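Local coordinates for putative alpha-L-fucosidase (Bacteroides thetaiotaomicron, PDB 3EYP), which probably hydrolyses alpha-L-fucosidic linkages as a family 29 glycoside hydrolase with a TIM-barrel domain, at residues P126-R129 with H130-L133; P135-T139 with E140-E144; Y88-S92 with V93-A97. All blocks are in the same frame, centred on the assembly; numbering follows the deposited sequence.

Contact 1 (P126-R129 with H130-L133); sequences PHDR and HEHL
His132 N reaches back four residues to Asp128 O at 3.2 Å, a helical i to i+4 bond in the short, weakly bonded helix 129-132, and Leu133 N makes a weak bond of the same span to Arg129 O. Asp128 is the N-cap: its OD1 accepts from Glu131 N at 3.0 Å, the donor lying above the carboxylate plane, and more weakly from His130 N. The carboxylate gets there with CG anti to the backbone N (chi1 -171°), and its other oxygen, OD2, forms a salt bridge with Lys76. This capped turn lies in the loop that follows strand 119-124 of the parallel barrel sheet. The CG of Glu131 rests 3.6 Å from Asp128 CG before the chain, bent at chi2, leads its carboxylate away; Glu131 also packs on Tyr142 and Tyr145 of helix 139-155. On another side of the turn the imidazoles of His127 and His132 meet obliquely, CE1 of His127 lying 3.5 Å from CD2 of His132, their planes 45° apart. One water joins the two rings, in plane with both, 2.9 Å from His127 ND1 and 2.9 Å from His132 NE2. The extended chain of Arg129 carries NH1 to a salt bridge with Glu39 and a hydrogen bond to Gly40 O, while His130 ND1 bonds to Gly42 O.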
ATOM      1  N   PRO A 126      -3.041   6.419 -17.957  1.00 38.44           N
ATOM      2  CA  PRO A 126      -2.453   7.426 -18.841  1.00 37.88           C
ATOM      3  C   PRO A 126      -2.245   7.038 -20.286  1.00 37.73           C
ATOM      4  O   PRO A 126      -2.575   7.809 -21.177  1.00 36.97           O
ATOM      5  CB  PRO A 126      -1.135   7.799 -18.165  1.00 39.51           C
ATOM      6  CG  PRO A 126      -1.351   7.485 -16.735  1.00 37.91           C
ATOM      7  CD  PRO A 126      -2.330   6.316 -16.674  1.00 40.08           C
ATOM      8  N   HIS A 127      -1.650   5.882 -20.528  1.00 37.65           N
ATOM      9  CA  HIS A 127      -1.517   5.367 -21.886  1.00 37.66           C
ATOM     10  C   HIS A 127      -2.896   4.818 -22.296  1.00 37.15           C
ATOM     11  O   HIS A 127      -3.530   4.064 -21.561  1.00 37.61           O
ATOM     12  CB  HIS A 127      -0.451   4.284 -22.022  1.00 37.63           C
ATOM     13  CG  HIS A 127      -0.353   3.692 -23.395  1.00 37.24           C
ATOM     14  ND1 HIS A 127      -0.024   4.428 -24.523  1.00 39.11           N
ATOM     15  CD2 HIS A 127      -0.502   2.415 -23.814  1.00 35.80           C
ATOM     16  CE1 HIS A 127       0.026   3.628 -25.571  1.00 37.93           C
ATOM     17  NE2 HIS A 127      -0.290   2.405 -25.173  1.00 37.42           N
ATOM     18  N   ASP A 128      -3.337   5.258 -23.463  1.00 37.11           N
ATOM     19  CA  ASP A 128      -4.706   4.894 -23.987  1.00 37.12           C
ATOM     20  C   ASP A 128      -4.596   4.378 -25.388  1.00 37.76           C
ATOM     21  O   ASP A 128      -4.370   5.144 -26.367  1.00 37.67           O
ATOM     22  CB  ASP A 128      -5.620   6.151 -23.865  1.00 36.21           C
ATOM     23  CG  ASP A 128      -7.088   5.887 -24.158  1.00 38.44           C
ATOM     24  OD1 ASP A 128      -7.403   5.094 -25.051  1.00 37.98           O
ATOM     25  OD2 ASP A 128      -7.926   6.491 -23.436  1.00 38.92           O
ATOM     26  N   ARG A 129      -4.717   3.067 -25.507  1.00 38.80           N
ATOM     27  CA  ARG A 129      -4.570   2.400 -26.781  1.00 39.10           C
ATOM     28  C   ARG A 129      -5.704   2.742 -27.735  1.00 39.71           C
ATOM     29  O   ARG A 129      -5.512   2.787 -28.968  1.00 40.46           O
ATOM     30  CB  ARG A 129      -4.460   0.880 -26.620  1.00 40.41           C
ATOM     31  CG  ARG A 129      -3.197   0.430 -25.990  1.00 41.08           C
ATOM     32  CD  ARG A 129      -3.306  -0.986 -25.533  1.00 41.33           C
ATOM     33  NE  ARG A 129      -2.154  -1.403 -24.762  1.00 39.71           N
ATOM     34  CZ  ARG A 129      -2.195  -2.145 -23.691  1.00 42.44           C
ATOM     35  NH1 ARG A 129      -3.364  -2.548 -23.204  1.00 43.66           N
ATOM     36  NH2 ARG A 129      -1.060  -2.419 -23.054  1.00 42.91           N
ATOM     37  N   HIS A 130      -6.861   3.101 -27.178  1.00 39.86           N
ATOM     38  CA  HIS A 130      -8.048   3.305 -28.012  1.00 38.82           C
ATOM     39  C   HIS A 130      -7.852   4.615 -28.743  1.00 39.29           C
ATOM     40  O   HIS A 130      -8.017   4.701 -29.954  1.00 37.20           O
ATOM     41  CB  HIS A 130      -9.374   3.290 -27.196  1.00 39.38           C
ATOM     42  CG  HIS A 130     -10.598   3.482 -28.054  1.00 37.10           C
ATOM     43  ND1 HIS A 130     -11.143   2.465 -28.820  1.00 38.33           N
ATOM     44  CD2 HIS A 130     -11.356   4.587 -28.301  1.00 39.21           C
ATOM     45  CE1 HIS A 130     -12.169   2.938 -29.518  1.00 36.40           C
ATOM     46  NE2 HIS A 130     -12.322   4.228 -29.215  1.00 37.20           N
ATOM     47  N   GLU A 131      -7.371   5.602 -28.006  1.00 39.45           N
ATOM     48  CA  GLU A 131      -7.249   6.941 -28.535  1.00 40.16           C
ATOM     49  C   GLU A 131      -6.169   6.926 -29.543  1.00 40.75           C
ATOM     50  O   GLU A 131      -6.230   7.671 -30.563  1.00 40.96           O
ATOM     51  CB  GLU A 131      -7.006   7.967 -27.431  1.00 40.79           C
ATOM     52  CG  GLU A 131      -8.288   8.256 -26.609  1.00 42.82           C
ATOM     53  CD  GLU A 131      -9.247   9.138 -27.328  1.00 43.34           C
ATOM     54  OE1 GLU A 131      -8.815  10.147 -27.910  1.00 44.31           O
ATOM     55  OE2 GLU A 131     -10.445   8.851 -27.288  1.00 48.39           O
ATOM     56  N   HIS A 132      -5.181   6.071 -29.281  1.00 40.37           N
ATOM     57  CA  HIS A 132      -4.032   5.904 -30.234  1.00 40.95           C
ATOM     58  C   HIS A 132      -4.421   5.354 -31.601  1.00 41.51           C
ATOM     59  O   HIS A 132      -3.701   5.560 -32.585  1.00 42.09           O
ATOM     60  CB  HIS A 132      -2.886   5.056 -29.669  1.00 40.10           C
ATOM     61  CG  HIS A 132      -1.823   5.856 -28.960  1.00 41.77           C
ATOM     62  ND1 HIS A 132      -0.855   6.583 -29.627  1.00 39.13           N
ATOM     63  CD2 HIS A 132      -1.514   5.954 -27.645  1.00 40.63           C
ATOM     64  CE1 HIS A 132      -0.029   7.136 -28.747  1.00 40.15           C
ATOM     65  NE2 HIS A 132      -0.408   6.769 -27.535  1.00 41.74           N
ATOM     66  N   LEU A 133      -5.558   4.696 -31.669  1.00 42.85           N
ATOM     67  CA  LEU A 133      -6.072   4.159 -32.958  1.00 43.29           C
ATOM     68  C   LEU A 133      -6.479   5.286 -33.904  1.00 44.35           C
ATOM     69  O   LEU A 133      -6.556   5.084 -35.109  1.00 45.72           O
ATOM     70  CB  LEU A 133      -7.290   3.253 -32.763  1.00 44.04           C
ATOM     71  CG  LEU A 133      -7.030   1.941 -31.972  1.00 45.59           C
ATOM     72  CD1 LEU A 133      -8.278   1.085 -31.804  1.00 43.10           C
ATOM     73  CD2 LEU A 133      -5.903   1.200 -32.673  1.00 42.47           C
TER
HETATM   74  O   HOH W   1       0.423   7.259 -24.775  1.00 46.81           O

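Contact 2 (P135-T139 with E140-E144); sequences PLYTT and ERYKE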
ATOM      1  N   PRO A 135      -6.519   8.522 -36.352  1.00 45.42           N
ATOM      2  CA  PRO A 135      -5.490   9.183 -37.151  1.00 45.27           C
ATOM      3  C   PRO A 135      -5.195  10.575 -36.694  1.00 44.52           C
ATOM      4  O   PRO A 135      -4.195  11.154 -37.084  1.00 44.02           O
ATOM      5  CB  PRO A 135      -6.061   9.204 -38.558  1.00 46.80           C
ATOM      6  CG  PRO A 135      -7.499   8.769 -38.456  1.00 47.79           C
ATOM      7  CD  PRO A 135      -7.697   8.093 -37.127  1.00 45.63           C
ATOM      8  N   LEU A 136      -6.076  11.106 -35.856  1.00 43.15           N
ATOM      9  CA  LEU A 136      -5.916  12.455 -35.316  1.00 42.57           C
ATOM     10  C   LEU A 136      -5.126  12.565 -34.004  1.00 41.99           C
ATOM     11  O   LEU A 136      -4.930  13.611 -33.485  1.00 40.72           O
ATOM     12  CB  LEU A 136      -7.279  13.081 -35.101  1.00 43.54           C
ATOM     13  CG  LEU A 136      -8.103  13.112 -36.393  1.00 42.73           C
ATOM     14  CD1 LEU A 136      -9.346  13.874 -36.113  1.00 46.97           C
ATOM     15  CD2 LEU A 136      -7.292  13.733 -37.578  1.00 45.66           C
ATOM     16  N   TYR A 137      -4.730  11.434 -33.468  1.00 42.80           N
ATOM     17  CA  TYR A 137      -4.152  11.398 -32.138  1.00 41.86           C
ATOM     18  C   TYR A 137      -2.925  12.297 -32.096  1.00 43.02           C
ATOM     19  O   TYR A 137      -2.066  12.255 -32.989  1.00 42.97           O
ATOM     20  CB  TYR A 137      -3.776   9.975 -31.713  1.00 42.73           C
ATOM     21  CG  TYR A 137      -3.149   9.932 -30.300  1.00 39.82           C
ATOM     22  CD1 TYR A 137      -3.903   9.524 -29.206  1.00 40.75           C
ATOM     23  CD2 TYR A 137      -1.843  10.320 -30.073  1.00 43.33           C
ATOM     24  CE1 TYR A 137      -3.356   9.463 -27.925  1.00 42.35           C
ATOM     25  CE2 TYR A 137      -1.273  10.292 -28.774  1.00 42.07           C
ATOM     26  CZ  TYR A 137      -2.049   9.835 -27.703  1.00 41.99           C
ATOM     27  OH  TYR A 137      -1.575   9.777 -26.401  1.00 40.79           O
ATOM     28  N   THR A 138      -2.905  13.148 -31.099  1.00 42.29           N
ATOM     29  CA  THR A 138      -1.677  13.864 -30.696  1.00 44.53           C
ATOM     30  C   THR A 138      -1.595  13.970 -29.170  1.00 45.34           C
ATOM     31  O   THR A 138      -2.600  13.916 -28.446  1.00 45.24           O
ATOM     32  CB  THR A 138      -1.558  15.306 -31.210  1.00 43.72           C
ATOM     33  OG1 THR A 138      -2.505  16.136 -30.546  1.00 45.63           O
ATOM     34  CG2 THR A 138      -1.719  15.418 -32.767  1.00 45.30           C
ATOM     35  N   THR A 139      -0.386  14.218 -28.695  1.00 45.84           N
ATOM     36  CA  THR A 139      -0.156  14.248 -27.237  1.00 45.45           C
ATOM     37  C   THR A 139      -0.938  15.409 -26.664  1.00 44.18           C
ATOM     38  O   THR A 139      -1.602  15.273 -25.666  1.00 43.65           O
ATOM     39  CB  THR A 139       1.375  14.234 -26.862  1.00 45.77           C
ATOM     40  OG1 THR A 139       1.920  12.993 -27.324  1.00 48.52           O
ATOM     41  CG2 THR A 139       1.612  14.333 -25.335  1.00 46.87           C
ATOM     42  N   GLU A 140      -0.914  16.528 -27.363  1.00 44.13           N
ATOM     43  CA  GLU A 140      -1.554  17.748 -26.888  1.00 45.16           C
ATOM     44  C   GLU A 140      -3.068  17.537 -26.800  1.00 43.27           C
ATOM     45  O   GLU A 140      -3.781  18.059 -25.906  1.00 44.48           O
ATOM     46  CB  GLU A 140      -1.275  18.920 -27.835  1.00 46.33           C
ATOM     47  CG  GLU A 140      -1.851  20.248 -27.422  1.00 51.93           C
ATOM     48  CD  GLU A 140      -1.185  20.781 -26.145  1.00 58.14           C
ATOM     49  OE1 GLU A 140      -0.178  20.174 -25.663  1.00 63.95           O
ATOM     50  OE2 GLU A 140      -1.692  21.789 -25.611  1.00 64.39           O
ATOM     51  N   ARG A 141      -3.552  16.788 -27.761  1.00 42.40           N
ATOM     52  CA  ARG A 141      -4.993  16.535 -27.877  1.00 42.51           C
ATOM     53  C   ARG A 141      -5.419  15.592 -26.749  1.00 41.83           C
ATOM     54  O   ARG A 141      -6.461  15.727 -26.113  1.00 41.06           O
ATOM     55  CB  ARG A 141      -5.364  15.892 -29.221  1.00 42.75           C
ATOM     56  CG  ARG A 141      -5.664  16.791 -30.419  1.00 47.94           C
ATOM     57  CD  ARG A 141      -6.189  15.860 -31.605  1.00 52.28           C
ATOM     58  NE  ARG A 141      -7.562  16.094 -32.055  1.00 60.77           N
ATOM     59  CZ  ARG A 141      -8.522  15.172 -32.187  1.00 63.55           C
ATOM     60  NH1 ARG A 141      -8.307  13.893 -31.889  1.00 67.45           N
ATOM     61  NH2 ARG A 141      -9.715  15.546 -32.635  1.00 67.50           N
ATOM     62  N   TYR A 142      -4.579  14.612 -26.535  1.00 42.14           N
ATOM     63  CA  TYR A 142      -4.883  13.561 -25.594  1.00 41.48           C
ATOM     64  C   TYR A 142      -4.811  14.173 -24.196  1.00 41.42           C
ATOM     65  O   TYR A 142      -5.539  13.808 -23.281  1.00 39.89           O
ATOM     66  CB  TYR A 142      -3.910  12.398 -25.717  1.00 40.79           C
ATOM     67  CG  TYR A 142      -4.177  11.361 -24.621  1.00 42.55           C
ATOM     68  CD1 TYR A 142      -5.275  10.503 -24.709  1.00 40.58           C
ATOM     69  CD2 TYR A 142      -3.398  11.288 -23.473  1.00 41.03           C
ATOM     70  CE1 TYR A 142      -5.546   9.581 -23.735  1.00 40.24           C
ATOM     71  CE2 TYR A 142      -3.694  10.378 -22.471  1.00 39.68           C
ATOM     72  CZ  TYR A 142      -4.780   9.514 -22.621  1.00 41.42           C
ATOM     73  OH  TYR A 142      -5.093   8.555 -21.666  1.00 39.03           O
ATOM     74  N   LYS A 143      -3.872  15.098 -24.040  1.00 43.30           N
ATOM     75  CA  LYS A 143      -3.728  15.820 -22.771  1.00 42.17           C
ATOM     76  C   LYS A 143      -5.044  16.468 -22.429  1.00 42.87           C
ATOM     77  O   LYS A 143      -5.520  16.372 -21.295  1.00 42.85           O
ATOM     78  CB  LYS A 143      -2.641  16.897 -22.833  1.00 44.05           C
ATOM     79  CG  LYS A 143      -2.752  17.963 -21.724  1.00 45.99           C
ATOM     80  CD  LYS A 143      -1.787  19.103 -21.891  1.00 49.89           C
ATOM     81  CE  LYS A 143      -2.242  20.095 -22.950  1.00 54.22           C
ATOM     82  NZ  LYS A 143      -1.387  21.325 -22.933  1.00 58.72           N
ATOM     83  N   GLU A 144      -5.669  17.130 -23.392  1.00 41.70           N
ATOM     84  CA  GLU A 144      -6.981  17.759 -23.096  1.00 42.54           C
ATOM     85  C   GLU A 144      -8.094  16.751 -22.822  1.00 42.00           C
ATOM     86  O   GLU A 144      -8.912  16.971 -21.961  1.00 40.78           O
ATOM     87  CB  GLU A 144      -7.455  18.716 -24.210  1.00 44.03           C
ATOM     88  CG  GLU A 144      -6.457  19.762 -24.562  1.00 49.73           C
ATOM     89  CD  GLU A 144      -6.089  20.651 -23.371  1.00 58.33           C
ATOM     90  OE1 GLU A 144      -6.966  20.955 -22.506  1.00 61.34           O
ATOM     91  OE2 GLU A 144      -4.891  21.021 -23.299  1.00 67.63           O
TER
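Thr138 caps the N-terminus of helix 139-155: its OG1 accepts from Arg141 N at 3.0 Å, while its carbonyl O takes the N-H of Tyr142 at 2.8 Å, nearly along the C=O axis. With chi1 at 70°, OG1 sits between the backbone N and the carbonyl carbon of Thr138, turned to the amide three residues on. The next bond of the series, Lys143 N to Thr139 O, carries the helical pattern forward. Outside the cap, the first turn bears a salt-bridge network. Lys143 NZ bonds to Glu140 OE2 at 2.7 Å, arriving on the syn side of the carboxylate but well out of its plane, and makes a longer bridge to Glu144 OE2. Both Glu140 and the lysine are bent along their chains, which brings the two charged ends together beside the helix.

The packing divides into two groups. At the exposed end, Arg141 runs back along the incoming loop: its CB and CG lie against Thr138 OG1, its CD touches Leu136 O, and the chain bends at chi3 (117°) to lay the guanidinium against Leu136, whose CB sits over one face near the rim. Toward the protein, Tyr137 stacks on His132 of the preceding helix, Tyr142 OH bonds to Lys76, and Tyr142 rests on Trp181 of helix 175-188. Tyr137 and Tyr142 have nearly parallel ring planes, 28° apart, but are slid so far that they barely overlap, with centroids 5.7 Å apart. The phenol end of Tyr137 meets the base of Tyr142: CE1 of Tyr137 is 3.7 Å from CB of Tyr142, and Tyr137 OH is 3.5 Å from Tyr142 CG.

Contact 3 (Y88-S92 with V93-A97); sequences YTDYS and VKNAA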
ATOM      1  N   TYR A  88     -17.054  12.635 -23.126  1.00 38.97           N
ATOM      2  CA  TYR A  88     -15.920  12.923 -23.990  1.00 39.18           C
ATOM      3  C   TYR A  88     -15.439  11.797 -24.900  1.00 38.42           C
ATOM      4  O   TYR A  88     -14.472  11.950 -25.629  1.00 39.25           O
ATOM      5  CB  TYR A  88     -14.739  13.481 -23.163  1.00 39.34           C
ATOM      6  CG  TYR A  88     -15.127  14.818 -22.533  1.00 40.97           C
ATOM      7  CD1 TYR A  88     -15.104  15.979 -23.258  1.00 41.68           C
ATOM      8  CD2 TYR A  88     -15.606  14.873 -21.236  1.00 41.60           C
ATOM      9  CE1 TYR A  88     -15.533  17.189 -22.689  1.00 42.30           C
ATOM     10  CE2 TYR A  88     -16.041  16.040 -20.671  1.00 43.07           C
ATOM     11  CZ  TYR A  88     -15.996  17.203 -21.397  1.00 43.49           C
ATOM     12  OH  TYR A  88     -16.407  18.380 -20.795  1.00 43.94           O
ATOM     13  N   THR A  89     -16.174  10.724 -24.858  1.00 37.90           N
ATOM     14  CA  THR A  89     -15.981   9.502 -25.687  1.00 38.02           C
ATOM     15  C   THR A  89     -17.257   8.699 -25.789  1.00 38.17           C
ATOM     16  O   THR A  89     -18.192   8.847 -24.974  1.00 37.61           O
ATOM     17  CB  THR A  89     -14.867   8.539 -25.075  1.00 38.19           C
ATOM     18  OG1 THR A  89     -14.536   7.472 -25.983  1.00 35.96           O
ATOM     19  CG2 THR A  89     -15.290   7.970 -23.709  1.00 37.61           C
ATOM     20  N   ASP A  90     -17.268   7.830 -26.786  1.00 38.02           N
ATOM     21  CA  ASP A  90     -18.286   6.786 -26.914  1.00 38.89           C
ATOM     22  C   ASP A  90     -17.781   5.394 -26.509  1.00 38.77           C
ATOM     23  O   ASP A  90     -18.568   4.441 -26.447  1.00 39.47           O
ATOM     24  CB  ASP A  90     -18.838   6.740 -28.332  1.00 38.73           C
ATOM     25  CG  ASP A  90     -19.877   7.827 -28.589  1.00 39.47           C
ATOM     26  OD1 ASP A  90     -20.927   7.802 -27.907  1.00 43.67           O
ATOM     27  OD2 ASP A  90     -19.613   8.703 -29.431  1.00 42.25           O
ATOM     28  N   TYR A  91     -16.471   5.287 -26.310  1.00 39.12           N
ATOM     29  CA  TYR A  91     -15.835   3.994 -25.947  1.00 38.57           C
ATOM     30  C   TYR A  91     -16.008   3.776 -24.433  1.00 38.30           C
ATOM     31  O   TYR A  91     -15.090   3.869 -23.620  1.00 36.50           O
ATOM     32  CB  TYR A  91     -14.358   3.949 -26.421  1.00 38.16           C
ATOM     33  CG  TYR A  91     -13.869   2.537 -26.598  1.00 37.48           C
ATOM     34  CD1 TYR A  91     -14.540   1.647 -27.430  1.00 37.58           C
ATOM     35  CD2 TYR A  91     -12.752   2.069 -25.903  1.00 37.58           C
ATOM     36  CE1 TYR A  91     -14.102   0.364 -27.561  1.00 36.39           C
ATOM     37  CE2 TYR A  91     -12.315   0.783 -26.023  1.00 37.66           C
ATOM     38  CZ  TYR A  91     -12.989  -0.077 -26.832  1.00 38.93           C
ATOM     39  OH  TYR A  91     -12.542  -1.377 -26.943  1.00 39.56           O
ATOM     40  N   SER A  92     -17.257   3.517 -24.080  1.00 38.50           N
ATOM     41  CA  SER A  92     -17.709   3.414 -22.695  1.00 38.68           C
ATOM     42  C   SER A  92     -18.953   2.598 -22.498  1.00 38.88           C
ATOM     43  O   SER A  92     -19.586   2.114 -23.437  1.00 35.70           O
ATOM     44  CB  SER A  92     -17.987   4.815 -22.104  1.00 38.64           C
ATOM     45  OG  SER A  92     -19.242   5.269 -22.511  1.00 37.79           O
ATOM     46  N   VAL A  93     -19.344   2.588 -21.224  1.00 38.67           N
ATOM     47  CA  VAL A  93     -20.574   1.957 -20.781  1.00 39.44           C
ATOM     48  C   VAL A  93     -21.814   2.501 -21.504  1.00 40.30           C
ATOM     49  O   VAL A  93     -22.783   1.807 -21.689  1.00 40.64           O
ATOM     50  CB  VAL A  93     -20.809   1.996 -19.239  1.00 39.32           C
ATOM     51  CG1 VAL A  93     -19.922   0.929 -18.610  1.00 41.07           C
ATOM     52  CG2 VAL A  93     -20.574   3.438 -18.601  1.00 35.89           C
ATOM     53  N   LYS A  94     -21.699   3.730 -21.970  1.00 40.54           N
ATOM     54  CA  LYS A  94     -22.775   4.427 -22.739  1.00 41.74           C
ATOM     55  C   LYS A  94     -23.241   3.567 -23.904  1.00 40.27           C
ATOM     56  O   LYS A  94     -24.390   3.646 -24.347  1.00 40.38           O
ATOM     57  CB  LYS A  94     -22.296   5.790 -23.324  1.00 41.65           C
ATOM     58  CG  LYS A  94     -23.226   6.918 -22.956  1.00 48.17           C
ATOM     59  CD  LYS A  94     -23.107   8.233 -23.772  1.00 51.15           C
ATOM     60  CE  LYS A  94     -21.864   8.451 -24.637  1.00 53.71           C
ATOM     61  NZ  LYS A  94     -21.319   9.897 -24.626  1.00 57.70           N
ATOM     62  N   ASN A  95     -22.318   2.724 -24.375  1.00 39.53           N
ATOM     63  CA  ASN A  95     -22.511   1.907 -25.591  1.00 39.59           C
ATOM     64  C   ASN A  95     -22.360   0.406 -25.405  1.00 38.49           C
ATOM     65  O   ASN A  95     -22.205  -0.348 -26.333  1.00 38.45           O
ATOM     66  CB  ASN A  95     -21.654   2.427 -26.714  1.00 38.11           C
ATOM     67  CG  ASN A  95     -22.178   3.753 -27.261  1.00 40.54           C
ATOM     68  OD1 ASN A  95     -23.345   3.863 -27.662  1.00 40.28           O
ATOM     69  ND2 ASN A  95     -21.331   4.778 -27.250  1.00 36.93           N
ATOM     70  N   ALA A  96     -22.466   0.035 -24.142  1.00 39.29           N
ATOM     71  CA  ALA A  96     -22.504  -1.333 -23.662  1.00 39.08           C
ATOM     72  C   ALA A  96     -23.900  -1.933 -23.794  1.00 39.24           C
ATOM     73  O   ALA A  96     -24.911  -1.229 -23.903  1.00 40.79           O
ATOM     74  CB  ALA A  96     -22.024  -1.414 -22.189  1.00 37.91           C
ATOM     75  N   ALA A  97     -23.939  -3.229 -23.771  1.00 40.11           N
ATOM     76  CA  ALA A  97     -25.215  -3.957 -23.732  1.00 41.34           C
ATOM     77  C   ALA A  97     -25.778  -3.825 -22.318  1.00 41.28           C
ATOM     78  O   ALA A  97     -26.965  -3.701 -22.114  1.00 42.34           O
ATOM     79  CB  ALA A  97     -25.045  -5.423 -24.167  1.00 42.11           C
TER
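A chain of tight turns in the long loop between strand 70-76 and helix 105-116 of the barrel domain brings Asp90 against Asn95. The side-chain amide of Asn95 grips Asp90 twice. Asn95 ND2 donates to Asp90 O at 2.9 Å, almost straight at 175° and on a lone pair in the carbonyl plane; the same ND2 reaches Asp90 OD1 at 3.1 Å on the anti side of the carboxylate. Both acceptors lie within a few degrees of the Asn95 amide plane, so the pair of bonds fixes the rotation of that amide, whose plane is turned 49° from the carboxylate.

Ser92 holds the short 3-10 segment 93-94 from its start. Ser92 OG, placed by a chi1 of 81° between its own backbone N and carbonyl carbon, accepts from Lys94 N at 2.9 Å, and Ser92 O takes Asn95 N at 3.0 Å from above the carbonyl plane. Lys94 doubles back along the loop, bent at chi3 and chi4. Lys94 NZ makes a weak bond to Thr89 O at 3.3 Å and a long salt bridge to Asp90 OD1, and Ser86 O is a further partner.

Upstream, Thr89 OG1 receives Tyr91 N at 2.9 Å in an ST turn. Tyr91, its OH bonded to Ala44 O and its ring stacked on His130, centres an inverse gamma turn with a weak backbone bond from Ser92 N to Asp90 O. Val93 packs on Phe49 and Pro85. ST turn, inverse gamma turn and 3-10 turn thus follow one another within one beta-to-alpha connection of a TIM barrel.

All three contacts lie on the same side of the chain's centre within the barrel domain, in the connections that follow strands 70-76 and 119-124, with contact 2 running into helix 139-155. Contacts 1 and 2 are neighbours, centres about 10 Å apart, and consecutive: helix 129-132 leads into helix 139-155. Tyr142 of contact 2 joins them, its OH 2.7 Å from Pro126 O in a probable but weak hydrogen bond, and Tyr137 CE2 packs 3.4 Å from His132 CE1. Contact 3 touches contact 1 through His130 ND1 and Tyr91 CD2, 3.4 Å apart, with centres about 15 Å apart. Contacts 2 and 3 do not touch, their nearest atoms about 6 Å apart; contact 1 touches both.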